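Local coordinates for protein octopine dehydrogenase (Pecten maximus, PDB 3C7A) that catalyses the reductive condensation of L-arginine with pyruvate to D-octopine, using NADH as the hydride donor, at residues L51-N56 / R155-L160; L144-R149 / L160-V165; E281-D286 / K301-L306. All blocks are in the same frame, centred on the assembly; numbering follows the deposited sequence.

Contacts 1 and 2 are partly buried and lie in the same mixed sheet, flanking strand 156-171: contact 1 brings strand 51-56 alongside it in parallel, contact 2 the antiparallel strand 146-150. They share Leu160 and touch directly, Glu158 N lying 3.1 Å from Arg149 O, a probable hydrogen bond. Contact 1 combines a run of backbone bonds with valine packing and a polar end at Asn56, whereas contact 2 has fewer bonds and reaches the nicotinamide end of NAD. Contact 3 is a surface contact in the alpha-helical domain, with one backbone bond and a serine hydroxyl beside tyrosine rings; its centre is about 16 Å from that of contact 2, but one Tyr282 conformer may bond weakly to Lys163.

Contact 1. Residues L51-N56 / R155-L160; sequences LTVIVN and RKVEVL
The CD1 methyl of Ile54 crosses the aliphatic stem of Lys156 at a slant, 3.8 Å from Lys156 CD. On the other side of the sheet Val53 and Val157 stand side by side and point the same way, with Val53 CG2 3.9 Å from Val157 CG1. A chi1 of 67° places CG1 of Val157 between its own backbone N and carbonyl carbon, turned to the neighbouring valine; Thr16 of helix 12-21 packs on Val157 and Val159. The backbones pair as in-register parallel strands, and strand 51-56 is itself flanked by antiparallel strand 62-67. Bonds alternate along the pair, Val159 N to Ile54 O (3.0 Å) and Ile54 N to Val157 O (3.1 Å) both being nearly straight. At the start, where Arg155 and Lys156 form a classic beta bulge opposite Glu152, Thr52 OG1 donates to a water that in turn donates to Arg155 O. At the far end Asn56 ND2 serves two acceptors: Val159 O at 3.1 Å, from above the carbonyl plane, and Glu158 OE2 at 3.3 Å, on its anti side and close to the Asn56 amide plane. Asn56 OD1 is taken by Gln62. A valine in place of Asn56 would probably leave the Glu158 carboxylate and Gln62 without their Asn56 partners and take one of the donors from Val159 O.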
# COMPACT_ATOMS: atom_id res chain seq x y z
N LEU A 51 -14.59 23.13 -4.86
CA LEU A 51 -14.16 21.82 -5.37
C LEU A 51 -15.34 20.84 -5.39
O LEU A 51 -16.11 20.76 -4.43
CB LEU A 51 -13.02 21.27 -4.51
CG LEU A 51 -12.31 19.97 -4.91
CD1 LEU A 51 -11.39 20.17 -6.12
CD2 LEU A 51 -11.51 19.41 -3.73
N THR A 52 -15.47 20.08 -6.49
CA THR A 52 -16.63 19.20 -6.70
C THR A 52 -16.27 17.71 -6.80
O THR A 52 -15.38 17.33 -7.56
CB THR A 52 -17.43 19.62 -7.97
OG1 THR A 52 -17.66 21.03 -7.96
CG2 THR A 52 -18.78 18.90 -8.04
N VAL A 53 -16.96 16.89 -6.01
CA VAL A 53 -16.82 15.42 -6.06
C VAL A 53 -18.14 14.79 -6.53
O VAL A 53 -19.19 15.00 -5.93
CB VAL A 53 -16.42 14.83 -4.67
CG1 VAL A 53 -16.25 13.32 -4.75
CG2 VAL A 53 -15.14 15.48 -4.15
N ILE A 54 -18.07 14.01 -7.61
CA ILE A 54 -19.24 13.33 -8.18
C ILE A 54 -19.24 11.84 -7.81
O ILE A 54 -18.29 11.12 -8.14
CB ILE A 54 -19.31 13.50 -9.73
CG1 ILE A 54 -19.21 14.97 -10.11
CG2 ILE A 54 -20.61 12.88 -10.28
CD1 ILE A 54 -18.79 15.21 -11.55
N VAL A 55 -20.30 11.40 -7.15
CA VAL A 55 -20.39 10.03 -6.63
C VAL A 55 -21.46 9.19 -7.35
O VAL A 55 -22.64 9.54 -7.34
CB VAL A 55 -20.66 10.02 -5.09
CG1 VAL A 55 -20.76 8.59 -4.56
CG2 VAL A 55 -19.58 10.78 -4.34
N ASN A 56 -21.02 8.10 -7.97
CA ASN A 56 -21.93 7.14 -8.61
C ASN A 56 -22.53 6.19 -7.58
O ASN A 56 -21.81 5.54 -6.82
CB ASN A 56 -21.20 6.35 -9.70
CG ASN A 56 -20.94 7.18 -10.95
OD1 ASN A 56 -21.87 7.65 -11.61
ND2 ASN A 56 -19.67 7.35 -11.29
N ARG A 155 -10.13 20.98 -9.85
CA ARG A 155 -11.53 21.42 -9.90
C ARG A 155 -12.59 20.31 -9.78
O ARG A 155 -13.62 20.53 -9.15
CB ARG A 155 -11.78 22.25 -11.18
CG ARG A 155 -11.02 23.59 -11.23
CD ARG A 155 -11.25 24.34 -12.54
NE ARG A 155 -12.63 24.81 -12.68
CZ ARG A 155 -13.10 25.96 -12.21
NH1 ARG A 155 -12.30 26.80 -11.55
NH2 ARG A 155 -14.37 26.28 -12.39
N LYS A 156 -12.33 19.15 -10.38
CA LYS A 156 -13.34 18.08 -10.46
C LYS A 156 -12.76 16.66 -10.44
O LYS A 156 -11.77 16.38 -11.12
CB LYS A 156 -14.21 18.27 -11.71
CG LYS A 156 -15.58 17.61 -11.65
CD LYS A 156 -16.30 17.67 -13.00
CE LYS A 156 -16.78 19.07 -13.35
NZ LYS A 156 -17.95 19.50 -12.53
N VAL A 157 -13.40 15.78 -9.66
CA VAL A 157 -13.00 14.37 -9.56
C VAL A 157 -14.22 13.43 -9.48
O VAL A 157 -15.26 13.80 -8.92
CB VAL A 157 -12.00 14.14 -8.37
CG1 VAL A 157 -12.68 14.38 -7.01
CG2 VAL A 157 -11.36 12.75 -8.43
N GLU A 158 -14.09 12.22 -10.04
CA GLU A 158 -15.20 11.25 -10.11
C GLU A 158 -14.90 9.93 -9.40
O GLU A 158 -13.84 9.33 -9.59
CB GLU A 158 -15.57 10.99 -11.58
CG GLU A 158 -16.84 10.14 -11.78
CD GLU A 158 -17.13 9.79 -13.24
OE1 GLU A 158 -16.24 9.97 -14.11
OE2 GLU A 158 -18.25 9.33 -13.52
N VAL A 159 -15.86 9.48 -8.58
CA VAL A 159 -15.77 8.18 -7.90
C VAL A 159 -16.58 7.12 -8.66
O VAL A 159 -17.79 7.27 -8.85
CB VAL A 159 -16.26 8.28 -6.42
CG1 VAL A 159 -16.32 6.90 -5.76
CG2 VAL A 159 -15.37 9.22 -5.60
N LEU A 160 -15.90 6.07 -9.09
CA LEU A 160 -16.52 4.99 -9.86
C LEU A 160 -17.14 3.90 -8.98
O LEU A 160 -18.09 3.23 -9.40
CB LEU A 160 -15.53 4.36 -10.85
CG LEU A 160 -15.04 5.09 -12.12
CD1 LEU A 160 -16.19 5.72 -12.92
CD2 LEU A 160 -13.95 6.13 -11.82
O HOH W 1 -15.78 22.59 -9.19

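Contact 2. Residues L144-R149 / L160-V165; sequences LPWACR and LGTKSV. With NAD (nicotinamide-adenine-dinucleotide), chain B.
Leu160 N donates to Ala147 O at 2.8 Å, the shortest bond of this pairing, running almost straight on from the carbonyl. Leu160 CB lies 3.6 Å from Ala147 O as well. One step on, Gly161 O takes the Ala147 N-H at 3.2 Å, the donor tilted from the carbonyl plane, and also receives a CA-H...O contact from Trp146 CA. A weak, long bond from Lys163 N to Pro145 O follows, while the Lys163 CG methylene rests beside that oxygen. Trp146 and Thr162 form a non-hydrogen-bonded pair with side chains alongside each other: Thr162 OG1 sits at the edge of the indole, in its plane, 3.7 Å from Trp146 CD1. The indole has Pro145 CB over the centre of one face, meets the ring of His188 and packs on Thr16 and Leu20 of helix 12-21.

Strand 146-150 and the residues just before it also touch the cofactor. Cys148 N gives its hydrogen to the carboxamide oxygen O7N of NAD, 3.3 Å away at an N-H...O angle of 161°. Leu144 lies over one face of the nicotinamide, its CD2 methyl 3.6 Å from C3N of NAD; with CG anti to the backbone N (chi1 -166°), the branch reaches the C2N-C3N side of the ring while CB lies near C6N. The arrangement is a beta hairpin of strands 146-150 and 156-171, whose first strand, with Leu144 just before it, lines the nicotinamide part of the NAD site of this opine dehydrogenase.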
# COMPACT_ATOMS: atom_id res chain seq x y z
N LEU A 144 -6.67 1.38 -0.99
CA LEU A 144 -7.44 2.63 -1.14
C LEU A 144 -8.95 2.38 -1.08
O LEU A 144 -9.44 1.42 -1.67
CB LEU A 144 -7.05 3.35 -2.46
CG LEU A 144 -7.48 4.81 -2.66
CD1 LEU A 144 -6.63 5.78 -1.82
CD2 LEU A 144 -7.41 5.20 -4.13
N PRO A 145 -9.70 3.24 -0.35
CA PRO A 145 -11.16 3.09 -0.18
C PRO A 145 -12.02 3.20 -1.45
O PRO A 145 -13.12 2.64 -1.48
CB PRO A 145 -11.52 4.24 0.78
CG PRO A 145 -10.24 4.59 1.46
CD PRO A 145 -9.19 4.38 0.43
N TRP A 146 -11.54 3.90 -2.48
CA TRP A 146 -12.32 4.12 -3.70
C TRP A 146 -11.57 3.77 -4.99
O TRP A 146 -10.34 3.69 -5.00
CB TRP A 146 -12.78 5.59 -3.81
CG TRP A 146 -13.11 6.29 -2.51
CD1 TRP A 146 -14.31 6.29 -1.85
CD2 TRP A 146 -12.23 7.11 -1.74
NE1 TRP A 146 -14.22 7.05 -0.71
CE2 TRP A 146 -12.96 7.57 -0.61
CE3 TRP A 146 -10.89 7.51 -1.88
CZ2 TRP A 146 -12.39 8.40 0.36
CZ3 TRP A 146 -10.32 8.33 -0.90
CH2 TRP A 146 -11.08 8.77 0.20
N ALA A 147 -12.32 3.57 -6.07
CA ALA A 147 -11.78 3.62 -7.43
C ALA A 147 -12.16 4.97 -8.03
O ALA A 147 -13.34 5.28 -8.19
CB ALA A 147 -12.34 2.47 -8.27
N CYS A 148 -11.15 5.79 -8.34
CA CYS A 148 -11.36 7.20 -8.69
C CYS A 148 -10.41 7.76 -9.76
O CYS A 148 -9.29 7.26 -9.92
CB CYS A 148 -11.28 8.07 -7.42
SG CYS A 148 -9.78 7.83 -6.40
N ARG A 149 -10.87 8.78 -10.49
CA ARG A 149 -10.08 9.43 -11.55
C ARG A 149 -10.41 10.93 -11.70
O ARG A 149 -11.58 11.32 -11.67
CB ARG A 149 -10.27 8.71 -12.89
CG ARG A 149 -9.29 9.14 -13.99
CD ARG A 149 -9.54 8.41 -15.31
NE ARG A 149 -8.94 7.08 -15.34
CZ ARG A 149 -8.87 6.30 -16.42
NH1 ARG A 149 -9.37 6.71 -17.58
NH2 ARG A 149 -8.30 5.11 -16.33
N LEU A 160 -15.90 6.07 -9.09
CA LEU A 160 -16.52 4.99 -9.86
C LEU A 160 -17.14 3.90 -8.98
O LEU A 160 -18.09 3.23 -9.40
CB LEU A 160 -15.53 4.36 -10.85
CG LEU A 160 -15.04 5.09 -12.12
CD1 LEU A 160 -16.19 5.72 -12.92
CD2 LEU A 160 -13.95 6.13 -11.82
N GLY A 161 -16.60 3.72 -7.77
CA GLY A 161 -17.10 2.73 -6.82
C GLY A 161 -16.46 2.82 -5.44
O GLY A 161 -15.37 3.37 -5.29
N THR A 162 -17.15 2.27 -4.43
CA THR A 162 -16.69 2.30 -3.03
C THR A 162 -16.81 0.92 -2.37
O THR A 162 -17.85 0.26 -2.48
CB THR A 162 -17.49 3.35 -2.20
OG1 THR A 162 -17.42 4.63 -2.84
CG2 THR A 162 -16.94 3.47 -0.78
N LYS A 163 -15.74 0.50 -1.69
CA LYS A 163 -15.70 -0.78 -0.96
C LYS A 163 -16.74 -0.82 0.18
O LYS A 163 -17.07 0.22 0.75
CB LYS A 163 -14.30 -1.03 -0.37
CG LYS A 163 -13.16 -1.09 -1.39
CD LYS A 163 -12.95 -2.50 -1.92
CE LYS A 163 -11.68 -2.58 -2.76
NZ LYS A 163 -11.46 -3.95 -3.32
N SER A 164 -17.23 -2.01 0.49
CA SER A 164 -18.23 -2.18 1.56
C SER A 164 -17.61 -2.29 2.97
O SER A 164 -18.19 -1.79 3.94
CB SER A 164 -19.18 -3.35 1.27
OG SER A 164 -18.48 -4.58 1.22
N VAL A 165 -16.46 -2.96 3.06
CA VAL A 165 -15.70 -3.09 4.33
C VAL A 165 -14.19 -2.87 4.11
O VAL A 165 -13.70 -3.02 2.99
CB VAL A 165 -15.93 -4.47 5.03
CG1 VAL A 165 -17.35 -4.57 5.59
CG2 VAL A 165 -15.63 -5.64 4.08
PA NAD B . -1.42 9.11 -8.39
O1A NAD B . -0.66 8.48 -9.49
O2A NAD B . -2.64 9.78 -8.92
O5B NAD B . -0.49 10.17 -7.60
C5B NAD B . 0.23 11.19 -8.28
C4B NAD B . 0.79 12.18 -7.26
O4B NAD B . 1.98 11.67 -6.67
C3B NAD B . 1.18 13.52 -7.89
O3B NAD B . 0.14 14.46 -7.83
C2B NAD B . 2.39 13.96 -7.08
O2B NAD B . 2.01 14.77 -5.99
C1B NAD B . 2.99 12.66 -6.57
N9A NAD B . 4.15 12.32 -7.43
C8A NAD B . 4.12 11.60 -8.59
N7A NAD B . 5.37 11.51 -9.09
C5A NAD B . 6.21 12.18 -8.26
C6A NAD B . 7.58 12.40 -8.31
N6A NAD B . 8.25 12.13 -9.43
N1A NAD B . 8.19 13.13 -7.30
C2A NAD B . 7.43 13.64 -6.26
N3A NAD B . 6.06 13.42 -6.23
C4A NAD B . 5.46 12.70 -7.21
O3 NAD B . -1.78 7.98 -7.29
PN NAD B . -3.29 7.67 -6.80
O1N NAD B . -4.09 7.29 -7.99
O2N NAD B . -3.75 8.78 -5.93
O5D NAD B . -3.14 6.34 -5.90
C5D NAD B . -2.32 6.26 -4.76
C4D NAD B . -2.04 4.80 -4.41
O4D NAD B . -3.25 4.06 -4.27
C3D NAD B . -1.22 4.11 -5.50
O3D NAD B . -0.17 3.39 -4.90
C2D NAD B . -2.20 3.18 -6.19
O2D NAD B . -1.58 2.00 -6.63
C1D NAD B . -3.25 2.92 -5.11
N1N NAD B . -4.60 2.64 -5.65
C2N NAD B . -5.22 3.49 -6.53
C3N NAD B . -6.50 3.21 -7.03
C7N NAD B . -7.27 4.26 -7.79
O7N NAD B . -8.44 3.94 -8.33
N7N NAD B . -6.74 5.56 -7.92
C4N NAD B . -7.14 2.04 -6.62
C5N NAD B . -6.51 1.17 -5.72
C6N NAD B . -5.24 1.49 -5.24

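Contact 3. Residues E281-D286 / K301-L306; sequences EYYHED and KSYKGL
The Tyr283 ring is approached obliquely by Ser302 OG, which stands 3.4 Å from Tyr283 CE1. The same hydroxyl lies above one face of the Tyr303 ring, displaced toward its rim, so that one hydroxyl borders both rings. Tyr303 also stacks with Tyr235, and its OH makes a weak hydrogen bond with Tyr279; Tyr283 OH comes no nearer to Tyr303 OH than 4.2 Å. A chi1 of 62° turns Ser302 OG toward Tyr283, while its hydrogen bond goes to Asn300 OD1. In the alpha-helical domain, the contact joins the end of helix 275-282 to the loop that follows helix 293-298. Tyr283 is the first residue to leave helical geometry, and its O takes the N-H of Asp286 in the turn after the helix. There Lys301 N donates to Asp286 O at 3.1 Å from well above the carbonyl plane, and the Lys301 CG methylene lies 3.4 Å from that oxygen. Beyond CG the lysine chain is extended and runs off from the contact, leaving Lys301 NZ 6.7 Å from Asp286 OD1, too far for a salt bridge.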
# COMPACT_ATOMS: atom_id res chain seq x y z
N GLU A 281 -14.22 -16.42 0.48
CA GLU A 281 -14.87 -15.57 1.48
C GLU A 281 -15.33 -14.21 0.93
O GLU A 281 -16.31 -13.65 1.43
CB GLU A 281 -13.94 -15.34 2.68
CG GLU A 281 -13.85 -16.51 3.67
CD GLU A 281 -12.88 -16.26 4.83
OE1 GLU A 281 -12.16 -15.24 4.81
OE2 GLU A 281 -12.84 -17.09 5.75
N TYR A 282 -14.65 -13.71 -0.10
CA TYR A 282 -14.86 -12.35 -0.62
C TYR A 282 -15.47 -12.29 -2.03
O TYR A 282 -16.17 -11.34 -2.37
CB TYR A 282 -13.54 -11.57 -0.57
CG TYR A 282 -13.61 -10.15 -1.11
CD1 TYR A 282 -14.13 -9.11 -0.33
CD2 TYR A 282 -13.13 -9.83 -2.38
CE1 TYR A 282 -14.19 -7.80 -0.81
CE2 TYR A 282 -13.18 -8.53 -2.87
CZ TYR A 282 -13.72 -7.52 -2.09
OH TYR A 282 -13.77 -6.24 -2.57
N TYR A 283 -15.18 -13.30 -2.85
CA TYR A 283 -15.65 -13.32 -4.24
C TYR A 283 -16.74 -14.35 -4.55
O TYR A 283 -16.96 -14.70 -5.72
CB TYR A 283 -14.47 -13.51 -5.21
CG TYR A 283 -13.67 -12.26 -5.52
CD1 TYR A 283 -14.24 -11.19 -6.21
CD2 TYR A 283 -12.33 -12.15 -5.14
CE1 TYR A 283 -13.51 -10.04 -6.50
CE2 TYR A 283 -11.59 -11.01 -5.43
CZ TYR A 283 -12.18 -9.96 -6.11
OH TYR A 283 -11.45 -8.83 -6.40
N HIS A 284 -17.44 -14.83 -3.52
CA HIS A 284 -18.40 -15.93 -3.67
C HIS A 284 -19.54 -15.69 -4.67
O HIS A 284 -19.97 -16.62 -5.36
CB HIS A 284 -18.97 -16.36 -2.30
CG HIS A 284 -19.71 -15.27 -1.59
ND1 HIS A 284 -21.04 -14.99 -1.83
CD2 HIS A 284 -19.31 -14.39 -0.64
CE1 HIS A 284 -21.43 -13.99 -1.06
NE2 HIS A 284 -20.40 -13.61 -0.33
N GLU A 285 -20.00 -14.44 -4.76
CA GLU A 285 -21.13 -14.10 -5.64
C GLU A 285 -20.74 -14.01 -7.12
O GLU A 285 -21.61 -14.06 -8.00
CB GLU A 285 -21.79 -12.79 -5.18
CG GLU A 285 -23.26 -12.66 -5.57
CD GLU A 285 -23.87 -11.31 -5.22
OE1 GLU A 285 -23.42 -10.67 -4.24
OE2 GLU A 285 -24.81 -10.88 -5.93
N ASP A 286 -19.44 -13.89 -7.39
CA ASP A 286 -18.93 -13.72 -8.76
C ASP A 286 -18.32 -14.98 -9.39
O ASP A 286 -18.11 -15.03 -10.60
CB ASP A 286 -17.92 -12.56 -8.81
CG ASP A 286 -18.56 -11.21 -8.53
OD1 ASP A 286 -19.58 -10.87 -9.17
OD2 ASP A 286 -18.03 -10.47 -7.67
N LYS A 301 -16.05 -13.56 -12.45
CA LYS A 301 -16.73 -12.59 -13.32
C LYS A 301 -16.15 -11.18 -13.28
O LYS A 301 -16.27 -10.43 -14.25
CB LYS A 301 -18.23 -12.54 -13.00
CG LYS A 301 -19.04 -13.69 -13.59
CD LYS A 301 -20.52 -13.52 -13.31
CE LYS A 301 -21.34 -14.62 -13.97
NZ LYS A 301 -22.81 -14.40 -13.80
N SER A 302 -15.53 -10.81 -12.15
CA SER A 302 -14.96 -9.48 -11.98
C SER A 302 -13.67 -9.25 -12.79
O SER A 302 -13.25 -8.11 -12.99
CB SER A 302 -14.72 -9.17 -10.50
OG SER A 302 -13.80 -10.08 -9.93
N TYR A 303 -13.06 -10.34 -13.27
CA TYR A 303 -11.84 -10.26 -14.08
C TYR A 303 -12.11 -10.28 -15.59
O TYR A 303 -11.20 -10.53 -16.39
CB TYR A 303 -10.87 -11.39 -13.71
CG TYR A 303 -10.28 -11.33 -12.31
CD1 TYR A 303 -9.99 -10.11 -11.69
CD2 TYR A 303 -9.98 -12.51 -11.62
CE1 TYR A 303 -9.44 -10.07 -10.41
CE2 TYR A 303 -9.43 -12.47 -10.34
CZ TYR A 303 -9.16 -11.25 -9.74
OH TYR A 303 -8.62 -11.21 -8.48
N LYS A 304 -13.36 -10.01 -15.98
CA LYS A 304 -13.79 -10.09 -17.37
C LYS A 304 -13.15 -9.01 -18.27
O LYS A 304 -13.35 -7.82 -18.05
CB LYS A 304 -15.32 -10.01 -17.45
CG LYS A 304 -15.91 -10.15 -18.85
CD LYS A 304 -17.39 -9.76 -18.86
CE LYS A 304 -18.00 -9.88 -20.25
NZ LYS A 304 -18.19 -11.30 -20.67
N GLY A 305 -12.38 -9.46 -19.26
CA GLY A 305 -11.84 -8.59 -20.30
C GLY A 305 -10.53 -7.87 -20.03
O GLY A 305 -10.15 -6.97 -20.79
N LEU A 306 -9.82 -8.26 -18.97
CA LEU A 306 -8.57 -7.61 -18.58
C LEU A 306 -7.35 -8.28 -19.22
O LEU A 306 -7.19 -9.50 -19.14
CB LEU A 306 -8.43 -7.57 -17.05
CG LEU A 306 -9.64 -7.11 -16.21
CD1 LEU A 306 -9.39 -7.32 -14.72
CD2 LEU A 306 -10.02 -5.65 -16.48